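Local coordinates for glycoside Hydrolase (Bacteroides uniformis, PDB 5T99), which is a family 2 glycoside hydrolase that probably releases galactose from agarose-derived oligosaccharides and binds the sugar mimic D-galacto-isofagomine in its active site, at residues A[412-417]-A[432-437]; A[521-526]-A[628-633]; A[587-592]-A[597-602]. One frame throughout, in Å; residues are numbered along the deposited sequence.

Contact 1. Residues A[412-417]-A[432-437]; sequences WSIGNE and KYLADI. With GIF (D-galacto-isofagomine), chain C; EDO (1,2-ethanediol), chain P.
Ile414 and Leu434 pack a barrel strand against the helix that follows it, inside a beta-alpha-beta unit of the TIM barrel formed by strand 409-416, helix 427-441 and strand 447-451. The join between the two segments is apolar. Ile414 points at the helix, and its CG2 branch, lying beside the backbone N because CG1 takes the slot between N and the carbonyl carbon (chi1 53°), comes to 3.6 Å from Leu434 CB. The side chains cross obliquely, and it is the base of the leucine that meets the isoleucine, while Leu434 CD1 extends along to 3.8 Å from Ile414 O. A beta-branched residue suits the strand and an unbranched CB suits the helix; the small Ala435 adds little side-chain bulk here, its backbone N coming to 4.2 Å from Ile414 CG2. Trp375 covers Leu434 and donates through its NE1 to Ile414 O.

Charged pairing belongs to the helix. One turn apart, Lys432 NZ and Asp436 OD2 form a salt bridge of 2.8 Å that uses the syn lone pair of the carboxylate, whose OD1 pairs with Arg439.

Ligand contacts gather at the C-terminal end of the strand, where TIM barrels carry their active sites. Asn416 is tied to Arg346 and Asp373, and its ND2 approaches the inhibitor only at 4.0 Å, from carbon C. The Asn416-Glu417 pair resembles that of family 2 relatives, in which the glutamate is the general acid/base. Extended beyond CG, Glu417 carries its carboxylate to the piperidine ring: its OE2 accepts a weak hydrogen bond of 3.0 Å from GIF N, and ordinary hydrogen bonds from Asn472 ND2 and, at 3.3 Å, from O2 of an ethanediol.

Contact 2. Residues A[521-526]-A[628-633]; sequences TSYDLI and PVYVYT
Tyr523 turns the edge of its ring toward one face of Tyr630 in a T-shaped stack, with centroids 5.2 Å apart and planes at 84°. The stack docks a type I beta turn, Thr521 to Asp524, in a loop of the TIM barrel, on strand 626-633 of a neighbouring antiparallel sheet. The edge carbon Tyr523 CD1 comes to 3.5 Å from Tyr630 CE1, and Tyr523 CE1 stands over the face of Tyr630, displaced toward its rim. Pro628 O and Thr521 OG1 also lie at the edge of Tyr523, near its plane.

Tyrosine suits the turn because its ring fills the interface while its hydroxyl reaches the strand backbone. Tyr523 OH donates to Pro628 O over 2.6 Å, in the carbonyl plane on a lone pair (C=O...donor angle 144°), and lies 3.5 Å from Pro628 CD. Arg676 also holds the turn, donating to Tyr523 O and Asp524 O.

Farther along the strand a water joins the segments. Tyr632 OH donates to it over 2.5 Å, and the water in turn donates to Ser522 O at 2.7 Å and to Asp524 OD2 at 2.6 Å.

Contact 3. Residues A[587-592]-A[597-602]; sequences FGAVDL and KDRFYL. With GIF (D-galacto-isofagomine), chain C.
Phe587 O receives a hydrogen bond of 2.7 Å from Arg599 NH1, fairly straight at 161°. The donor stands above the carbonyl plane, 48° out of it, whereas the oxygen lies close to the guanidinium plane. Bends at chi2 and chi3 turn the guanidinium toward the loop carbonyls; its other nitrogens are held too, NE by Asp524 and NH2 by Ser500, which fixes the rotation of the flat group.

The next two carbonyls are also taken. Lys597, extended beyond CG, stretches along the loop to give a 2.7 Å hydrogen bond from NZ to Gly588 O, and the same ammonium forms a salt bridge with Asp557, which also accepts from Gly588 N. Gly588, with no side chain, leaves room for the nearby Val590 O. Lys597 N donates to Ala589 O over 3.1 Å, in the carbonyl plane. Two long basic side chains and one backbone N-H thus take up three successive carbonyls of a loop without regular structure.

Small and apolar groups fill the rest. Ala589 CB rests 4.1 Å from Arg599 CG, and Val590 CG2 lies alongside Phe600, 3.7 Å from its CD1; helix 327-339 borders both residues of this second pair.

At the start of the loop, Phe587 CZ comes to 3.4 Å from the exocyclic oxygen O of the inhibitor. The arrangement is that of an active-site loop, tied to the start of helix 598-607, that brings an aromatic ring up to the galactose-like ligand.

How the contacts relate
Along the chain, contact 1 comes first and closes a short loop between a barrel strand and its own helix, within one beta-alpha-beta unit. Contact 2 then opens in a barrel loop and closes about a hundred residues later on a strand of a separate antiparallel sheet; contact 3, a tight local closure, falls wholly within that span. Contacts 2 and 3 have centres 11 Å apart and touch, chiefly through the Asp524-Arg599 salt bridge and the probable Ser522-Asp598 hydrogen bond, so barrel loop, helix 598-607 and sheet are tied together. Contacts 1 and 3 do not touch, their nearest atoms being about 10 Å apart, yet both reach the same bound inhibitor.

Contact 1. Residues A[412-417]-A[432-437]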
loop_
_atom_site.group_PDB
_atom_site.type_symbol
_atom_site.label_atom_id
_atom_site.label_comp_id
_atom_site.label_asym_id
_atom_site.label_seq_id
_atom_site.Cartn_x
_atom_site.Cartn_y
_atom_site.Cartn_z
ATOM N N TRP A 412 -11.271 5.537 9.749
ATOM C CA TRP A 412 -11.769 4.200 9.450
ATOM C C TRP A 412 -12.807 4.322 8.335
ATOM O O TRP A 412 -13.890 4.863 8.555
ATOM C CB TRP A 412 -12.411 3.566 10.687
ATOM C CG TRP A 412 -11.534 3.548 11.890
ATOM C CD1 TRP A 412 -11.686 4.294 13.016
ATOM C CD2 TRP A 412 -10.361 2.758 12.089
ATOM N NE1 TRP A 412 -10.693 4.009 13.908
ATOM C CE2 TRP A 412 -9.862 3.069 13.365
ATOM C CE3 TRP A 412 -9.687 1.806 11.311
ATOM C CZ2 TRP A 412 -8.711 2.467 13.891
ATOM C CZ3 TRP A 412 -8.546 1.203 11.829
ATOM C CH2 TRP A 412 -8.067 1.536 13.107
ATOM N N SER A 413 -12.475 3.854 7.130
ATOM C CA SER A 413 -13.427 3.884 6.011
ATOM C C SER A 413 -14.221 2.576 6.026
ATOM O O SER A 413 -13.645 1.498 5.863
ATOM C CB SER A 413 -12.707 4.080 4.678
ATOM O OG SER A 413 -13.622 4.253 3.607
ATOM N N ILE A 414 -15.534 2.684 6.235
ATOM C CA ILE A 414 -16.405 1.507 6.403
ATOM C C ILE A 414 -16.812 0.815 5.102
ATOM O O ILE A 414 -17.318 -0.316 5.124
ATOM C CB ILE A 414 -17.694 1.820 7.218
ATOM C CG1 ILE A 414 -18.464 3.010 6.636
ATOM C CG2 ILE A 414 -17.345 2.053 8.682
ATOM C CD1 ILE A 414 -19.878 3.143 7.153
ATOM N N GLY A 415 -16.613 1.478 3.979
ATOM C CA GLY A 415 -16.943 0.884 2.704
ATOM C C GLY A 415 -16.620 1.787 1.534
ATOM O O GLY A 415 -16.388 2.995 1.689
ATOM N N ASN A 416 -16.627 1.183 0.355
ATOM C CA ASN A 416 -16.395 1.894 -0.891
ATOM C C ASN A 416 -17.490 1.607 -1.898
ATOM O O ASN A 416 -17.717 0.444 -2.252
ATOM C CB ASN A 416 -15.057 1.474 -1.481
ATOM C CG ASN A 416 -14.897 1.935 -2.904
ATOM O OD1 ASN A 416 -14.697 3.123 -3.159
ATOM N ND2 ASN A 416 -15.013 1.001 -3.849
ATOM N N GLU A 417 -18.148 2.666 -2.365
ATOM C CA GLU A 417 -19.147 2.591 -3.456
ATOM C C GLU A 417 -20.225 1.529 -3.245
ATOM O O GLU A 417 -20.669 0.890 -4.196
ATOM C CB GLU A 417 -18.445 2.368 -4.809
ATOM C CG GLU A 417 -17.417 3.431 -5.144
ATOM C CD GLU A 417 -16.932 3.373 -6.578
ATOM O OE1 GLU A 417 -16.874 2.273 -7.170
ATOM O OE2 GLU A 417 -16.589 4.439 -7.110
ATOM N N LYS A 432 -24.832 3.109 9.589
ATOM C CA LYS A 432 -24.842 3.394 11.033
ATOM C C LYS A 432 -24.225 2.234 11.847
ATOM O O LYS A 432 -23.381 2.448 12.716
ATOM C CB LYS A 432 -26.264 3.680 11.516
ATOM C CG LYS A 432 -26.346 4.214 12.940
ATOM C CD LYS A 432 -27.785 4.362 13.387
ATOM C CE LYS A 432 -27.881 4.904 14.800
ATOM N NZ LYS A 432 -27.302 3.957 15.803
ATOM N N TYR A 433 -24.651 1.017 11.529
ATOM C CA TYR A 433 -24.168 -0.196 12.176
ATOM C C TYR A 433 -22.638 -0.265 12.202
ATOM O O TYR A 433 -22.041 -0.513 13.258
ATOM C CB TYR A 433 -24.799 -1.419 11.475
ATOM C CG TYR A 433 -24.151 -2.750 11.733
ATOM C CD1 TYR A 433 -24.213 -3.355 12.985
ATOM C CD2 TYR A 433 -23.489 -3.424 10.719
ATOM C CE1 TYR A 433 -23.623 -4.598 13.218
ATOM C CE2 TYR A 433 -22.896 -4.660 10.940
ATOM C CZ TYR A 433 -22.962 -5.240 12.187
ATOM O OH TYR A 433 -22.377 -6.474 12.380
ATOM N N LEU A 434 -22.021 -0.031 11.046
ATOM C CA LEU A 434 -20.561 -0.049 10.926
ATOM C C LEU A 434 -19.917 1.162 11.586
ATOM O O LEU A 434 -18.882 1.033 12.218
ATOM C CB LEU A 434 -20.128 -0.121 9.456
ATOM C CG LEU A 434 -20.561 -1.395 8.733
ATOM C CD1 LEU A 434 -20.358 -1.249 7.231
ATOM C CD2 LEU A 434 -19.832 -2.624 9.279
ATOM N N ALA A 435 -20.523 2.331 11.426
ATOM C CA ALA A 435 -20.016 3.529 12.074
ATOM C C ALA A 435 -20.073 3.436 13.600
ATOM O O ALA A 435 -19.181 3.955 14.265
ATOM C CB ALA A 435 -20.764 4.756 11.592
ATOM N N ASP A 436 -21.113 2.798 14.154
ATOM C CA ASP A 436 -21.223 2.651 15.616
ATOM C C ASP A 436 -20.103 1.792 16.191
ATOM O O ASP A 436 -19.559 2.127 17.231
ATOM C CB ASP A 436 -22.582 2.088 16.042
ATOM C CG ASP A 436 -23.728 3.063 15.822
ATOM O OD1 ASP A 436 -23.481 4.276 15.613
ATOM O OD2 ASP A 436 -24.897 2.597 15.844
ATOM N N ILE A 437 -19.756 0.710 15.489
ATOM C CA ILE A 437 -18.607 -0.141 15.842
ATOM C C ILE A 437 -17.289 0.639 15.824
ATOM O O ILE A 437 -16.472 0.460 16.723
ATOM C CB ILE A 437 -18.516 -1.369 14.920
ATOM C CG1 ILE A 437 -19.674 -2.326 15.207
ATOM C CG2 ILE A 437 -17.195 -2.110 15.090
ATOM C CD1 ILE A 437 -20.032 -3.173 14.001
HETATM C C GIF C . -13.745 1.907 -7.481
HETATM N N GIF C . -14.105 3.088 -8.250
HETATM O O GIF C . -12.444 3.725 -12.277
HETATM C C1 GIF C . -12.375 1.411 -7.900
HETATM O O1 GIF C . -13.149 0.265 -9.865
HETATM C C2 GIF C . -12.262 1.288 -9.418
HETATM O O2 GIF C . -12.134 0.140 -7.301
HETATM C C3 GIF C . -12.597 2.602 -10.116
HETATM C C4 GIF C . -13.980 3.092 -9.697
HETATM C C5 GIF C . -12.529 2.445 -11.636
HETATM C C1 EDO P . -18.020 6.226 -10.070
HETATM O O1 EDO P . -19.118 7.166 -10.097
HETATM C C2 EDO P . -18.428 4.882 -10.655
HETATM O O2 EDO P . -17.515 3.885 -10.188
#

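Contact 2. Residues A[521-526]-A[628-633]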
loop_
_atom_site.group_PDB
_atom_site.type_symbol
_atom_site.label_atom_id
_atom_site.label_comp_id
_atom_site.label_asym_id
_atom_site.label_seq_id
_atom_site.Cartn_x
_atom_site.Cartn_y
_atom_site.Cartn_z
ATOM N N THR A 521 -3.384 7.163 -24.703
ATOM C CA THR A 521 -2.549 8.366 -24.841
ATOM C C THR A 521 -2.053 8.912 -23.480
ATOM O O THR A 521 -2.850 9.113 -22.542
ATOM C CB THR A 521 -3.269 9.481 -25.655
ATOM O OG1 THR A 521 -2.346 10.527 -25.988
ATOM C CG2 THR A 521 -4.451 10.075 -24.899
ATOM N N SER A 522 -0.735 9.144 -23.404
ATOM C CA SER A 522 -0.080 9.764 -22.235
ATOM C C SER A 522 -0.166 11.306 -22.234
ATOM O O SER A 522 0.508 11.970 -21.433
ATOM C CB SER A 522 1.384 9.293 -22.134
ATOM O OG SER A 522 1.945 9.542 -20.859
ATOM N N TYR A 523 -0.995 11.874 -23.118
ATOM C CA TYR A 523 -1.445 13.264 -22.964
ATOM C C TYR A 523 -2.471 13.433 -21.809
ATOM O O TYR A 523 -2.814 14.561 -21.463
ATOM C CB TYR A 523 -2.002 13.824 -24.296
ATOM C CG TYR A 523 -0.938 14.224 -25.307
ATOM C CD1 TYR A 523 -0.256 15.431 -25.176
ATOM C CD2 TYR A 523 -0.618 13.404 -26.399
ATOM C CE1 TYR A 523 0.714 15.820 -26.089
ATOM C CE2 TYR A 523 0.354 13.784 -27.325
ATOM C CZ TYR A 523 1.019 14.995 -27.164
ATOM O OH TYR A 523 1.986 15.385 -28.059
ATOM N N ASP A 524 -2.953 12.325 -21.228
ATOM C CA ASP A 524 -3.821 12.332 -20.037
ATOM C C ASP A 524 -5.114 13.109 -20.268
ATOM O O ASP A 524 -5.367 14.150 -19.645
ATOM C CB ASP A 524 -3.071 12.819 -18.780
ATOM C CG ASP A 524 -1.999 11.838 -18.326
ATOM O OD1 ASP A 524 -2.255 10.615 -18.330
ATOM O OD2 ASP A 524 -0.893 12.275 -17.949
ATOM N N LEU A 525 -5.889 12.579 -21.217
ATOM C CA LEU A 525 -7.227 13.048 -21.576
ATOM C C LEU A 525 -8.340 11.986 -21.385
ATOM O O LEU A 525 -9.491 12.340 -21.131
ATOM C CB LEU A 525 -7.240 13.484 -23.053
ATOM C CG LEU A 525 -6.562 14.771 -23.555
ATOM C CD1 LEU A 525 -6.360 15.804 -22.457
ATOM C CD2 LEU A 525 -5.256 14.485 -24.274
ATOM N N ILE A 526 -8.002 10.702 -21.510
ATOM C CA ILE A 526 -8.987 9.639 -21.691
ATOM C C ILE A 526 -9.244 8.916 -20.367
ATOM O O ILE A 526 -8.352 8.816 -19.527
ATOM C CB ILE A 526 -8.484 8.615 -22.752
ATOM C CG1 ILE A 526 -8.158 9.309 -24.091
ATOM C CG2 ILE A 526 -9.470 7.464 -22.946
ATOM C CD1 ILE A 526 -9.286 10.123 -24.699
ATOM N N PRO A 628 2.085 18.469 -30.519
ATOM C CA PRO A 628 1.698 19.251 -29.340
ATOM C C PRO A 628 2.687 18.957 -28.217
ATOM O O PRO A 628 2.901 17.788 -27.889
ATOM C CB PRO A 628 0.286 18.736 -28.998
ATOM C CG PRO A 628 -0.116 17.836 -30.113
ATOM C CD PRO A 628 1.136 17.370 -30.782
ATOM N N VAL A 629 3.317 19.994 -27.678
ATOM C CA VAL A 629 4.334 19.814 -26.642
ATOM C C VAL A 629 3.807 20.432 -25.362
ATOM O O VAL A 629 3.472 21.614 -25.328
ATOM C CB VAL A 629 5.702 20.421 -27.046
ATOM C CG1 VAL A 629 6.659 20.509 -25.858
ATOM C CG2 VAL A 629 6.330 19.581 -28.150
ATOM N N TYR A 630 3.732 19.605 -24.322
ATOM C CA TYR A 630 3.219 19.985 -23.011
ATOM C C TYR A 630 4.381 20.045 -22.021
ATOM O O TYR A 630 5.305 19.220 -22.074
ATOM C CB TYR A 630 2.172 18.965 -22.562
ATOM C CG TYR A 630 0.798 19.063 -23.232
ATOM C CD1 TYR A 630 -0.226 18.190 -22.861
ATOM C CD2 TYR A 630 0.501 20.034 -24.205
ATOM C CE1 TYR A 630 -1.487 18.256 -23.447
ATOM C CE2 TYR A 630 -0.759 20.116 -24.777
ATOM C CZ TYR A 630 -1.747 19.222 -24.399
ATOM O OH TYR A 630 -2.987 19.295 -24.977
ATOM N N VAL A 631 4.358 21.054 -21.158
ATOM C CA VAL A 631 5.340 21.176 -20.086
ATOM C C VAL A 631 4.600 21.323 -18.767
ATOM O O VAL A 631 3.680 22.142 -18.656
ATOM C CB VAL A 631 6.299 22.368 -20.302
ATOM C CG1 VAL A 631 7.119 22.669 -19.042
ATOM C CG2 VAL A 631 7.224 22.091 -21.481
ATOM N N TYR A 632 5.015 20.516 -17.785
ATOM C CA TYR A 632 4.505 20.601 -16.415
ATOM C C TYR A 632 5.608 21.149 -15.505
ATOM O O TYR A 632 6.704 20.600 -15.456
ATOM C CB TYR A 632 4.023 19.224 -15.927
ATOM C CG TYR A 632 3.049 18.500 -16.859
ATOM C CD1 TYR A 632 2.098 19.199 -17.608
ATOM C CD2 TYR A 632 3.066 17.106 -16.967
ATOM C CE1 TYR A 632 1.219 18.536 -18.447
ATOM C CE2 TYR A 632 2.181 16.435 -17.805
ATOM C CZ TYR A 632 1.263 17.158 -18.541
ATOM O OH TYR A 632 0.387 16.505 -19.370
ATOM N N THR A 633 5.323 22.240 -14.814
ATOM C CA THR A 633 6.286 22.869 -13.926
ATOM C C THR A 633 5.551 23.512 -12.758
ATOM O O THR A 633 4.379 23.864 -12.881
ATOM C CB THR A 633 7.118 23.956 -14.652
ATOM O OG1 THR A 633 8.116 24.495 -13.767
ATOM C CG2 THR A 633 6.243 25.105 -15.122
HETATM O O HOH W 1 0.264 13.977 -19.579
#

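Contact 3. Residues A[587-592]-A[597-602]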
loop_
_atom_site.group_PDB
_atom_site.type_symbol
_atom_site.label_atom_id
_atom_site.label_comp_id
_atom_site.label_asym_id
_atom_site.label_seq_id
_atom_site.Cartn_x
_atom_site.Cartn_y
_atom_site.Cartn_z
ATOM N N PHE A 587 -4.766 3.262 -14.811
ATOM C CA PHE A 587 -5.148 4.385 -13.938
ATOM C C PHE A 587 -3.962 5.002 -13.182
ATOM O O PHE A 587 -4.025 6.146 -12.745
ATOM C CB PHE A 587 -6.182 3.920 -12.899
ATOM C CG PHE A 587 -7.511 3.515 -13.478
ATOM C CD1 PHE A 587 -8.316 4.442 -14.116
ATOM C CD2 PHE A 587 -7.980 2.212 -13.330
ATOM C CE1 PHE A 587 -9.552 4.075 -14.631
ATOM C CE2 PHE A 587 -9.217 1.836 -13.840
ATOM C CZ PHE A 587 -10.003 2.771 -14.499
ATOM N N GLY A 588 -2.904 4.223 -13.002
ATOM C CA GLY A 588 -1.746 4.639 -12.223
ATOM C C GLY A 588 -1.042 5.856 -12.787
ATOM O O GLY A 588 -0.877 5.974 -14.001
ATOM N N ALA A 589 -0.652 6.772 -11.903
ATOM C CA ALA A 589 0.277 7.842 -12.261
ATOM C C ALA A 589 1.686 7.281 -12.509
ATOM O O ALA A 589 2.467 7.849 -13.281
ATOM C CB ALA A 589 0.309 8.889 -11.166
ATOM N N VAL A 590 1.994 6.178 -11.833
ATOM C CA VAL A 590 3.242 5.446 -11.987
ATOM C C VAL A 590 2.839 4.064 -12.477
ATOM O O VAL A 590 1.815 3.534 -12.039
ATOM C CB VAL A 590 3.997 5.377 -10.636
ATOM C CG1 VAL A 590 5.266 4.545 -10.727
ATOM C CG2 VAL A 590 4.344 6.787 -10.150
ATOM N N ASP A 591 3.624 3.483 -13.388
ATOM C CA ASP A 591 3.286 2.176 -13.982
ATOM C C ASP A 591 3.534 1.028 -13.006
ATOM O O ASP A 591 4.101 1.225 -11.925
ATOM C CB ASP A 591 3.990 1.971 -15.351
ATOM C CG ASP A 591 5.444 1.456 -15.244
ATOM O OD1 ASP A 591 5.939 1.071 -14.158
ATOM O OD2 ASP A 591 6.104 1.421 -16.295
ATOM N N LEU A 592 3.131 -0.171 -13.405
ATOM C CA LEU A 592 3.152 -1.351 -12.526
ATOM C C LEU A 592 4.539 -1.775 -12.017
ATOM O O LEU A 592 4.636 -2.444 -10.979
ATOM C CB LEU A 592 2.510 -2.520 -13.264
ATOM C CG LEU A 592 2.111 -3.791 -12.525
ATOM C CD1 LEU A 592 0.983 -3.494 -11.547
ATOM C CD2 LEU A 592 1.694 -4.848 -13.542
ATOM N N LYS A 597 4.835 7.711 -15.248
ATOM C CA LYS A 597 4.275 8.183 -16.509
ATOM C C LYS A 597 4.354 9.691 -16.458
ATOM O O LYS A 597 4.752 10.258 -15.430
ATOM C CB LYS A 597 2.827 7.741 -16.658
ATOM C CG LYS A 597 2.611 6.238 -16.590
ATOM C CD LYS A 597 1.126 5.899 -16.544
ATOM C CE LYS A 597 0.906 4.431 -16.184
ATOM N NZ LYS A 597 -0.515 4.061 -15.926
ATOM N N ASP A 598 3.966 10.360 -17.541
ATOM C CA ASP A 598 3.956 11.828 -17.539
ATOM C C ASP A 598 3.020 12.384 -16.456
ATOM O O ASP A 598 3.234 13.490 -15.977
ATOM C CB ASP A 598 3.532 12.395 -18.895
ATOM C CG ASP A 598 4.470 12.002 -20.011
ATOM O OD1 ASP A 598 5.690 12.261 -19.892
ATOM O OD2 ASP A 598 3.971 11.427 -21.005
ATOM N N ARG A 599 1.993 11.609 -16.104
ATOM C CA ARG A 599 1.002 11.975 -15.096
ATOM C C ARG A 599 1.614 12.235 -13.722
ATOM O O ARG A 599 1.201 13.166 -13.031
ATOM C CB ARG A 599 -0.072 10.882 -14.996
ATOM C CG ARG A 599 -1.292 11.258 -14.153
ATOM C CD ARG A 599 -2.601 11.090 -14.930
ATOM N NE ARG A 599 -2.675 9.806 -15.634
ATOM C CZ ARG A 599 -2.878 8.625 -15.052
ATOM N NH1 ARG A 599 -3.061 8.517 -13.734
ATOM N NH2 ARG A 599 -2.906 7.524 -15.806
ATOM N N PHE A 600 2.591 11.409 -13.348
ATOM C CA PHE A 600 3.442 11.652 -12.180
ATOM C C PHE A 600 3.911 13.090 -12.074
ATOM O O PHE A 600 3.859 13.680 -10.998
ATOM C CB PHE A 600 4.657 10.721 -12.217
ATOM C CG PHE A 600 5.666 10.958 -11.126
ATOM C CD1 PHE A 600 5.604 10.243 -9.932
ATOM C CD2 PHE A 600 6.717 11.857 -11.310
ATOM C CE1 PHE A 600 6.562 10.439 -8.940
ATOM C CE2 PHE A 600 7.674 12.059 -10.319
ATOM C CZ PHE A 600 7.598 11.348 -9.136
ATOM N N TYR A 601 4.357 13.653 -13.195
ATOM C CA TYR A 601 4.938 14.999 -13.207
ATOM C C TYR A 601 3.879 16.079 -13.149
ATOM O O TYR A 601 4.115 17.134 -12.569
ATOM C CB TYR A 601 5.875 15.173 -14.406
ATOM C CG TYR A 601 7.012 14.198 -14.326
ATOM C CD1 TYR A 601 8.120 14.458 -13.516
ATOM C CD2 TYR A 601 6.961 12.981 -15.006
ATOM C CE1 TYR A 601 9.164 13.542 -13.404
ATOM C CE2 TYR A 601 8.001 12.067 -14.915
ATOM C CZ TYR A 601 9.091 12.349 -14.100
ATOM O OH TYR A 601 10.104 11.450 -13.994
ATOM N N LEU A 602 2.714 15.821 -13.737
ATOM C CA LEU A 602 1.571 16.735 -13.571
ATOM C C LEU A 602 1.215 16.863 -12.081
ATOM O O LEU A 602 1.072 17.968 -11.566
ATOM C CB LEU A 602 0.360 16.265 -14.388
ATOM C CG LEU A 602 -0.891 17.149 -14.375
ATOM C CD1 LEU A 602 -0.596 18.545 -14.891
ATOM C CD2 LEU A 602 -1.989 16.511 -15.210
HETATM C C GIF C . -13.745 1.907 -7.481
HETATM N N GIF C . -14.105 3.088 -8.250
HETATM O O GIF C . -12.444 3.725 -12.277
HETATM C C1 GIF C . -12.375 1.411 -7.900
HETATM O O1 GIF C . -13.149 0.265 -9.865
HETATM C C2 GIF C . -12.262 1.288 -9.418
HETATM O O2 GIF C . -12.134 0.140 -7.301
HETATM C C3 GIF C . -12.597 2.602 -10.116
HETATM C C4 GIF C . -13.980 3.092 -9.697
HETATM C C5 GIF C . -12.529 2.445 -11.636
#